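Local atomic coordinates of putative exonuclease (Eubacterium rectale, PDB entry 3L0A), a protein that binds a zinc ion through four cysteines and is probably a hydrolase, perhaps an exonuclease of the PDDEXK nuclease superfamily. Residues 70-73 against 74-78; 239-242 against 243-246. One frame throughout, in Å; residues are numbered along the deposited sequence.

Contact 1 of 2, residues 70-73 against 74-78; sequences LDQF and KKDNP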
loop_
_atom_site.group_PDB
_atom_site.type_symbol
_atom_site.label_atom_id
_atom_site.label_comp_id
_atom_site.label_asym_id
_atom_site.label_seq_id
_atom_site.Cartn_x
_atom_site.Cartn_y
_atom_site.Cartn_z
ATOM N N LEU A 70 -31.703 -12.603 3.908
ATOM C CA LEU A 70 -30.748 -11.837 4.698
ATOM C C LEU A 70 -30.808 -12.204 6.173
ATOM O O LEU A 70 -29.765 -12.240 6.839
ATOM C CB LEU A 70 -31.003 -10.338 4.536
ATOM C CG LEU A 70 -29.964 -9.341 5.063
ATOM C CD1 LEU A 70 -28.533 -9.690 4.646
ATOM C CD2 LEU A 70 -30.335 -7.967 4.551
ATOM N N ASP A 71 -32.011 -12.465 6.693
ATOM C CA ASP A 71 -32.157 -12.797 8.127
ATOM C C ASP A 71 -31.317 -14.012 8.452
ATOM O O ASP A 71 -30.640 -14.049 9.486
ATOM C CB ASP A 71 -33.617 -13.085 8.515
ATOM C CG ASP A 71 -33.813 -13.170 10.032
ATOM O OD1 ASP A 71 -33.721 -12.126 10.707
ATOM O OD2 ASP A 71 -34.047 -14.276 10.567
ATOM N N GLN A 72 -31.393 -15.012 7.574
ATOM C CA GLN A 72 -30.703 -16.263 7.782
ATOM C C GLN A 72 -29.243 -16.115 7.493
ATOM O O GLN A 72 -28.442 -16.746 8.160
ATOM C CB GLN A 72 -31.289 -17.404 6.942
ATOM C CG GLN A 72 -30.810 -18.813 7.406
ATOM C CD GLN A 72 -31.141 -19.136 8.893
ATOM O OE1 GLN A 72 -32.305 -19.028 9.341
ATOM N NE2 GLN A 72 -30.102 -19.515 9.664
ATOM N N PHE A 73 -28.869 -15.277 6.533
ATOM C CA PHE A 73 -27.437 -15.013 6.348
ATOM C C PHE A 73 -26.781 -14.465 7.631
ATOM O O PHE A 73 -25.667 -14.880 8.043
ATOM C CB PHE A 73 -27.205 -14.024 5.232
ATOM C CG PHE A 73 -25.763 -13.806 4.936
ATOM C CD1 PHE A 73 -25.067 -14.706 4.169
ATOM C CD2 PHE A 73 -25.101 -12.714 5.428
ATOM C CE1 PHE A 73 -23.727 -14.525 3.905
ATOM C CE2 PHE A 73 -23.762 -12.509 5.153
ATOM C CZ PHE A 73 -23.070 -13.425 4.391
ATOM N N LYS A 74 -27.470 -13.518 8.254
ATOM C CA LYS A 74 -26.948 -12.884 9.437
ATOM C C LYS A 74 -26.826 -13.888 10.580
ATOM O O LYS A 74 -25.853 -13.880 11.321
ATOM C CB LYS A 74 -27.854 -11.738 9.823
ATOM C CG LYS A 74 -27.623 -10.521 8.962
ATOM C CD LYS A 74 -28.658 -9.475 9.237
ATOM C CE LYS A 74 -28.192 -8.091 8.846
ATOM N NZ LYS A 74 -29.343 -7.122 8.893
ATOM N N LYS A 75 -27.822 -14.754 10.708
ATOM C CA LYS A 75 -27.789 -15.816 11.697
ATOM C C LYS A 75 -26.599 -16.756 11.477
ATOM O O LYS A 75 -25.910 -17.118 12.439
ATOM C CB LYS A 75 -29.125 -16.587 11.714
ATOM C CG LYS A 75 -30.180 -15.958 12.631
ATOM C CD LYS A 75 -31.609 -16.345 12.221
ATOM C CE LYS A 75 -32.684 -15.974 13.261
ATOM N NZ LYS A 75 -34.095 -16.051 12.686
ATOM N N ASP A 76 -26.317 -17.107 10.226
ATOM C CA ASP A 76 -25.262 -18.091 9.943
ATOM C C ASP A 76 -23.855 -17.517 9.991
ATOM O O ASP A 76 -22.900 -18.293 9.959
ATOM C CB ASP A 76 -25.430 -18.722 8.554
ATOM C CG ASP A 76 -26.667 -19.579 8.422
ATOM O OD1 ASP A 76 -27.153 -20.154 9.426
ATOM O OD2 ASP A 76 -27.162 -19.674 7.275
ATOM N N ASN A 77 -23.733 -16.186 10.001
ATOM C CA ASN A 77 -22.445 -15.458 9.923
ATOM C C ASN A 77 -22.294 -14.334 10.995
ATOM O O ASN A 77 -22.094 -13.136 10.671
ATOM C CB ASN A 77 -22.264 -14.834 8.542
ATOM C CG ASN A 77 -22.401 -15.829 7.397
ATOM O OD1 ASN A 77 -21.429 -16.449 6.998
ATOM N ND2 ASN A 77 -23.617 -15.916 6.799
ATOM N N PRO A 78 -22.377 -14.699 12.281
ATOM C CA PRO A 78 -22.289 -13.734 13.405
ATOM C C PRO A 78 -21.036 -12.876 13.448
ATOM O O PRO A 78 -20.977 -11.891 14.180
ATOM C CB PRO A 78 -22.284 -14.640 14.641
ATOM C CG PRO A 78 -21.805 -15.983 14.121
ATOM C CD PRO A 78 -22.459 -16.086 12.767
#
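Lys74 is joined to Leu70 one helical turn earlier by a backbone bond, Lys74 N to Leu70 O at 3.0 Å, and its extended chain runs back alongside Leu70 in a loose contact, Lys74 CE 4.4 Å from Leu70 CG. One residue on, the pattern repeats: Lys75 N donates a hydrogen bond to Asp71 O, and the same two residues also meet through their side chains. Lys75 NZ lies 2.8 Å from Asp71 OD2, nearly on the axis of that C-O bond, a salt bridge between residues i and i+4. The chi1 of -169° at Asp71, with CG lying opposite the backbone N, carries the carboxylate forward to this partner, while Lys75 reaches it with an extended chain. Asp76 is held to Gln72 twice. Its N bonds to Gln72 O at 3.0 Å, and Gln72 NE2, on a chain bent at chi2, donates to Asp76 OD1, also at 3.0 Å. The oxygen lies in the Gln72 amide plane, whereas the amide approaches from above the carboxylate. At Asn77 the backbone leaves helical torsions, and the side chain turns back: Asn77 ND2 bonds to Phe73 O at 2.6 Å, with an N-H...O angle of 164°. Asn77 ND2 also sits 3.1 Å above the Phe73 ring plane, over its centre, with ring and amide planes inclined by 32°. An alanine in place of Phe73 would probably leave the Asn77 amide without the ring beneath it and open a gap toward Ser60 and Ser64, though the bond to the backbone oxygen could remain. Near the surface, helix 70-76 packs on helix 54-67: Phe73 touches Ser60 and Ser64, Lys74 touches Tyr61, and Asn77 reaches Leu57.

Contact 2 of 2, residues 239-242 against 243-246; sequences DRCE and LCDC. With ZN (zinc ion), chain B.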
loop_
_atom_site.group_PDB
_atom_site.type_symbol
_atom_site.label_atom_id
_atom_site.label_comp_id
_atom_site.label_asym_id
_atom_site.label_seq_id
_atom_site.Cartn_x
_atom_site.Cartn_y
_atom_site.Cartn_z
ATOM N N ASP A 239 0.056 -31.302 -8.233
ATOM C CA ASP A 239 1.169 -30.398 -7.916
ATOM C C ASP A 239 0.777 -29.377 -6.840
ATOM O O ASP A 239 -0.376 -29.006 -6.708
ATOM C CB ASP A 239 1.630 -29.637 -9.168
ATOM C CG ASP A 239 2.182 -30.567 -10.262
ATOM O OD1 ASP A 239 2.783 -31.641 -9.956
ATOM O OD2 ASP A 239 2.009 -30.190 -11.444
ATOM N N ARG A 240 1.770 -28.908 -6.101
ATOM C CA ARG A 240 1.598 -27.861 -5.100
ATOM C C ARG A 240 2.236 -26.586 -5.591
ATOM O O ARG A 240 3.389 -26.606 -5.993
ATOM C CB ARG A 240 2.306 -28.275 -3.819
ATOM C CG ARG A 240 1.800 -29.555 -3.210
ATOM C CD ARG A 240 2.355 -29.744 -1.809
ATOM N NE ARG A 240 1.905 -31.000 -1.191
ATOM C CZ ARG A 240 2.108 -31.324 0.085
ATOM N NH1 ARG A 240 2.767 -30.512 0.899
ATOM N NH2 ARG A 240 1.674 -32.483 0.556
ATOM N N CYS A 241 1.503 -25.465 -5.545
ATOM C CA CYS A 241 2.060 -24.192 -5.972
ATOM C C CYS A 241 3.110 -23.775 -4.978
ATOM O O CYS A 241 4.008 -23.015 -5.310
ATOM C CB CYS A 241 0.988 -23.106 -6.088
ATOM S SG CYS A 241 0.268 -22.527 -4.513
ATOM N N GLU A 242 2.985 -24.259 -3.751
ATOM C CA GLU A 242 3.880 -23.883 -2.670
ATOM C C GLU A 242 3.841 -22.372 -2.364
ATOM O O GLU A 242 4.729 -21.859 -1.700
ATOM C CB GLU A 242 5.328 -24.361 -2.925
ATOM C CG GLU A 242 5.512 -25.885 -3.069
ATOM C CD GLU A 242 5.410 -26.658 -1.729
ATOM O OE1 GLU A 242 5.121 -26.078 -0.653
ATOM O OE2 GLU A 242 5.619 -27.874 -1.753
ATOM N N LEU A 243 2.799 -21.684 -2.802
ATOM C CA LEU A 243 2.656 -20.266 -2.542
ATOM C C LEU A 243 1.318 -19.875 -1.884
ATOM O O LEU A 243 1.035 -18.691 -1.745
ATOM C CB LEU A 243 2.840 -19.481 -3.867
ATOM C CG LEU A 243 4.256 -19.544 -4.490
ATOM C CD1 LEU A 243 4.315 -18.804 -5.864
ATOM C CD2 LEU A 243 5.309 -18.952 -3.529
ATOM N N CYS A 244 0.492 -20.848 -1.492
ATOM C CA CYS A 244 -0.800 -20.571 -0.884
ATOM C C CYS A 244 -0.755 -21.051 0.571
ATOM O O CYS A 244 0.185 -21.742 1.000
ATOM C CB CYS A 244 -1.922 -21.280 -1.676
ATOM S SG CYS A 244 -1.831 -23.094 -1.572
ATOM N N ASP A 245 -1.759 -20.683 1.344
ATOM C CA ASP A 245 -1.794 -20.979 2.769
ATOM C C ASP A 245 -1.899 -22.499 3.014
ATOM O O ASP A 245 -1.248 -23.043 3.937
ATOM C CB ASP A 245 -2.948 -20.217 3.455
ATOM C CG ASP A 245 -2.640 -18.703 3.719
ATOM O OD1 ASP A 245 -1.464 -18.297 3.928
ATOM O OD2 ASP A 245 -3.621 -17.916 3.795
ATOM N N CYS A 246 -2.687 -23.180 2.177
ATOM C CA CYS A 246 -2.840 -24.661 2.248
ATOM C C CYS A 246 -1.496 -25.338 2.068
ATOM O O CYS A 246 -1.094 -26.159 2.875
ATOM C CB CYS A 246 -3.831 -25.189 1.180
ATOM S SG CYS A 246 -4.083 -26.970 1.160
HETATM ZN ZN ZN B . -0.727 -24.175 -3.206
#
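Cys241 and Cys244 meet at a shared zinc ion, and metal coordination is the main bond between them. Cys241 SG binds the zinc at 2.3 Å and Cys244 SG at 2.2 Å, which brings the two sulfurs to 3.7 Å from each other. Both side chains use the same first torsion, chi1 70° at Cys241 and 66° at Cys244, placing each sulfur between its own backbone N and carbonyl carbon. Cys36 and Cys247 supply the remaining two sulfurs, so the metal is held by four cysteines.

Hydrogen bonding adds a second grip on Cys241 SG. Leu243 N points at this sulfur over 3.2 Å with an N-H...S angle of 161°, nearly straight. One sulfur thus takes both the metal and a backbone N-H, which would probably help to disperse the negative charge of a thiolate. Cys244 occupies the N-cap position of helix 245-250, and its sulfur caps a backbone N just beyond 246, so each of the two ligands is also tied to the main chain.

Within the two segments, van der Waals contact is slight. Leu243 CB lies 4.0 Å from Cys241 SG, and Leu243 CD2 comes within 3.5 Å of Glu242 O; the leucine also packs on Thr151 of the second subunit. Glu242, with positive phi, lets the chain reverse between the first cysteine and Leu243, while its carboxylate is engaged by Arg251 in a salt bridge.

Cys241 and Cys244 form a CxxC metal-binding turn, in which the N-H two residues after the first cysteine faces its sulfur. The four-cysteine zinc site joins Cys36, just before helix 37-45, to this turn and the start of helix 245-250.

How the contacts relate
Both contacts are local and lie near the surface, with no buried residue among those that touch; neither belongs to the core. Their centres are 32 Å apart and their nearest atoms about 18 Å, so they do not meet, and they hold different elements. Contact 1 lies along helix 70-76 and its C-terminal end, where successive i to i+4 bonds, an ion pair and an amide over an aromatic ring do the work. Contact 2 relies instead on metal-sulfur bonds and an N-H...S bond in place of regular backbone bonding. Contact 1 runs the length of a helix and past its C-terminal end; contact 2 leads into the N-terminal end of another, helix 245-250.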